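Long-range contact in hypothetical protein, haloacid dehalogenase-like hydrolase (Bacillus subtilis, PDB 1NRW), which dephosphorylates phosphorylated five- and six-carbon sugars and nucleoside monophosphates in vitro, and flavin mononucleotide less readily, as a magnesium-dependent HAD-superfamily phosphatase: residues G59-V64 against D74-L79. Residues are numbered along the deposited sequence; the frame is centred on the assembly and turned at random.
Sequences GIKTWV and DPEGRL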
ATOM      1  N   GLY A  59       3.765   4.728  19.131  1.00 20.64           N
ATOM      2  CA  GLY A  59       4.917   3.977  19.592  1.00 21.54           C
ATOM      3  C   GLY A  59       5.009   2.604  18.950  1.00 22.42           C
ATOM      4  O   GLY A  59       5.686   1.716  19.464  1.00 23.40           O
ATOM      5  N   ILE A  60       4.325   2.420  17.825  1.00 19.82           N
ATOM      6  CA  ILE A  60       4.345   1.142  17.124  1.00 19.85           C
ATOM      7  C   ILE A  60       5.556   1.068  16.203  1.00 20.44           C
ATOM      8  O   ILE A  60       5.846   2.007  15.462  1.00 21.53           O
ATOM      9  CB  ILE A  60       3.056   0.934  16.286  1.00 19.89           C
ATOM     10  CG1 ILE A  60       1.850   0.776  17.220  1.00 19.09           C
ATOM     11  CG2 ILE A  60       3.202  -0.295  15.380  1.00 19.83           C
ATOM     12  CD1 ILE A  60       0.517   0.706  16.500  1.00 22.33           C
ATOM     13  N   LYS A  61       6.268  -0.051  16.269  1.00 19.37           N
ATOM     14  CA  LYS A  61       7.447  -0.271  15.438  1.00 18.95           C
ATOM     15  C   LYS A  61       7.395  -1.662  14.829  1.00 17.76           C
ATOM     16  O   LYS A  61       7.484  -2.666  15.537  1.00 20.39           O
ATOM     17  CB  LYS A  61       8.725  -0.130  16.264  1.00 21.12           C
ATOM     18  CG  LYS A  61       9.009   1.283  16.740  1.00 26.03           C
ATOM     19  CD  LYS A  61      10.350   1.355  17.450  1.00 30.35           C
ATOM     20  CE  LYS A  61      10.713   2.789  17.803  1.00 34.04           C
ATOM     21  NZ  LYS A  61      12.043   2.870  18.471  1.00 35.97           N
ATOM     22  N   THR A  62       7.258  -1.718  13.511  1.00 17.77           N
ATOM     23  CA  THR A  62       7.198  -2.993  12.803  1.00 15.94           C
ATOM     24  C   THR A  62       8.054  -2.885  11.555  1.00 14.49           C
ATOM     25  O   THR A  62       8.530  -1.804  11.212  1.00 14.96           O
ATOM     26  CB  THR A  62       5.768  -3.299  12.303  1.00 16.16           C
ATOM     27  OG1 THR A  62       5.422  -2.360  11.269  1.00 15.57           O
ATOM     28  CG2 THR A  62       4.752  -3.190  13.434  1.00 15.54           C
ATOM     29  N   TRP A  63       8.258  -4.009  10.875  1.00 15.13           N
ATOM     30  CA  TRP A  63       8.971  -3.960   9.608  1.00 15.04           C
ATOM     31  C   TRP A  63       7.957  -3.249   8.725  1.00 14.20           C
ATOM     32  O   TRP A  63       6.744  -3.359   8.955  1.00 13.24           O
ATOM     33  CB  TRP A  63       9.212  -5.358   9.036  1.00 15.90           C
ATOM     34  CG  TRP A  63      10.232  -6.152   9.771  1.00 16.24           C
ATOM     35  CD1 TRP A  63      10.040  -6.887  10.901  1.00 17.07           C
ATOM     36  CD2 TRP A  63      11.621  -6.269   9.442  1.00 17.77           C
ATOM     37  NE1 TRP A  63      11.226  -7.458  11.301  1.00 17.36           N
ATOM     38  CE2 TRP A  63      12.213  -7.095  10.424  1.00 17.76           C
ATOM     39  CE3 TRP A  63      12.422  -5.755   8.413  1.00 16.74           C
ATOM     40  CZ2 TRP A  63      13.576  -7.421  10.410  1.00 17.11           C
ATOM     41  CZ3 TRP A  63      13.783  -6.080   8.398  1.00 16.78           C
ATOM     42  CH2 TRP A  63      14.342  -6.907   9.395  1.00 17.43           C
ATOM     43  N   VAL A  64       8.435  -2.520   7.725  1.00 11.90           N
ATOM     44  CA  VAL A  64       7.534  -1.814   6.829  1.00 12.10           C
ATOM     45  C   VAL A  64       7.904  -2.015   5.374  1.00 12.16           C
ATOM     46  O   VAL A  64       9.033  -1.722   4.958  1.00 13.34           O
ATOM     47  CB  VAL A  64       7.540  -0.293   7.084  1.00 12.46           C
ATOM     48  CG1 VAL A  64       6.587   0.406   6.098  1.00 12.78           C
ATOM     49  CG2 VAL A  64       7.128   0.002   8.516  1.00 13.22           C
ATOM     50  N   ASP A  74      13.284  -1.812   8.484  1.00 14.02           N
ATOM     51  CA  ASP A  74      13.087  -2.638   9.662  1.00 14.72           C
ATOM     52  C   ASP A  74      12.361  -1.795  10.716  1.00 13.91           C
ATOM     53  O   ASP A  74      12.073  -0.618  10.478  1.00 14.14           O
ATOM     54  CB  ASP A  74      14.424  -3.211  10.178  1.00 14.05           C
ATOM     55  CG  ASP A  74      15.261  -2.216  10.963  1.00 17.99           C
ATOM     56  OD1 ASP A  74      14.838  -1.059  11.185  1.00 17.07           O
ATOM     57  OD2 ASP A  74      16.374  -2.622  11.375  1.00 17.81           O
ATOM     58  N   PRO A  75      12.045  -2.383  11.880  1.00 14.46           N
ATOM     59  CA  PRO A  75      11.337  -1.660  12.947  1.00 15.72           C
ATOM     60  C   PRO A  75      11.935  -0.325  13.392  1.00 17.19           C
ATOM     61  O   PRO A  75      11.201   0.597  13.759  1.00 17.58           O
ATOM     62  CB  PRO A  75      11.298  -2.683  14.078  1.00 16.02           C
ATOM     63  CG  PRO A  75      11.181  -3.974  13.339  1.00 16.84           C
ATOM     64  CD  PRO A  75      12.222  -3.798  12.252  1.00 14.28           C
ATOM     65  N   GLU A  76      13.257  -0.220  13.365  1.00 15.89           N
ATOM     66  CA  GLU A  76      13.927   1.006  13.774  1.00 19.31           C
ATOM     67  C   GLU A  76      14.168   1.966  12.616  1.00 18.87           C
ATOM     68  O   GLU A  76      14.814   3.002  12.788  1.00 20.99           O
ATOM     69  CB  GLU A  76      15.259   0.682  14.459  1.00 23.62           C
ATOM     70  CG  GLU A  76      15.115   0.013  15.812  1.00 29.78           C
ATOM     71  CD  GLU A  76      14.280   0.833  16.780  1.00 36.07           C
ATOM     72  OE1 GLU A  76      14.563   2.039  16.941  1.00 39.57           O
ATOM     73  OE2 GLU A  76      13.341   0.271  17.384  1.00 41.56           O
ATOM     74  N   GLY A  77      13.656   1.623  11.437  1.00 16.77           N
ATOM     75  CA  GLY A  77      13.825   2.496  10.291  1.00 16.02           C
ATOM     76  C   GLY A  77      15.076   2.268   9.458  1.00 16.07           C
ATOM     77  O   GLY A  77      15.417   3.103   8.619  1.00 15.29           O
ATOM     78  N   ARG A  78      15.775   1.161   9.692  1.00 15.64           N
ATOM     79  CA  ARG A  78      16.967   0.867   8.899  1.00 14.21           C
ATOM     80  C   ARG A  78      16.503   0.380   7.537  1.00 15.51           C
ATOM     81  O   ARG A  78      15.578  -0.429   7.440  1.00 16.91           O
ATOM     82  CB  ARG A  78      17.812  -0.226   9.549  1.00 13.30           C
ATOM     83  CG  ARG A  78      18.260   0.077  10.960  1.00 15.59           C
ATOM     84  CD  ARG A  78      19.292  -0.944  11.421  1.00 16.51           C
ATOM     85  NE  ARG A  78      19.658  -0.751  12.820  1.00 19.08           N
ATOM     86  CZ  ARG A  78      18.899  -1.127  13.845  1.00 21.12           C
ATOM     87  NH1 ARG A  78      17.733  -1.724  13.621  1.00 20.07           N
ATOM     88  NH2 ARG A  78      19.302  -0.901  15.088  1.00 20.98           N
ATOM     89  N   LEU A  79      17.148   0.871   6.486  1.00 14.32           N
ATOM     90  CA  LEU A  79      16.791   0.489   5.128  1.00 13.57           C
ATOM     91  C   LEU A  79      17.293  -0.911   4.776  1.00 15.52           C
ATOM     92  O   LEU A  79      18.458  -1.233   5.010  1.00 14.49           O
ATOM     93  CB  LEU A  79      17.376   1.498   4.139  1.00 13.29           C
ATOM     94  CG  LEU A  79      17.025   1.217   2.678  1.00 13.47           C
ATOM     95  CD1 LEU A  79      15.536   1.489   2.452  1.00 13.03           C
ATOM     96  CD2 LEU A  79      17.865   2.098   1.770  1.00 15.06           C
TER
HETATM   97  O   HOH W   1       8.659   1.033  12.252  1.00 26.60           O
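One face of the W63 indole carries the start of the 74-79 turn through two CH-pi contacts. P75 CD sits over the five-membered ring, 3.7 Å from its centroid and only 7° off its normal, while D74 CB lies over the six-membered ring, 3.8 Å from that centroid. At the edge of the indole, NE1 donates a hydrogen bond to E39 OE1 on strand 39-43. The rings of W63 and Y80 pack edge-to-face, and together these contacts probably limit the indole's rotation. The D74 carboxylate stands 82° from the indole plane. With CG held between the backbone N and the carbonyl carbon (chi1 78°), the acid folds back over its own turn: OD1 accepts R78 N from above the carboxylate plane at 2.8 Å, and OD2, which lies in the guanidinium plane of R78, receives NH1 on its syn side in a salt bridge. An alanine in place of W63 would probably open a gap beneath D74 CB and P75 CD and leave E39 without its indole partner.

Beside the ring, P75 CA approaches T62 O at 3.3 Å in a CA-H...O contact, and one water donates to both T62 O and P75 O, bridging the two backbones. Farther out, K61 extends alongside P75 O until NZ reaches E76, whose chain bends at chi2 to meet it; NZ is 3.1 Å from both OE1 and OE2, each oxygen using its syn lone pair in a forked salt bridge between two exposed side chains.

The example illustrates a beta hairpin, strands 71-73 and 79-82, closed by a type I turn with a G1 beta bulge at G77; D74 and P75 of that turn lie on W63 at the start of strand 63-66, in the antiparallel part of the Rossmann-like HAD core sheet.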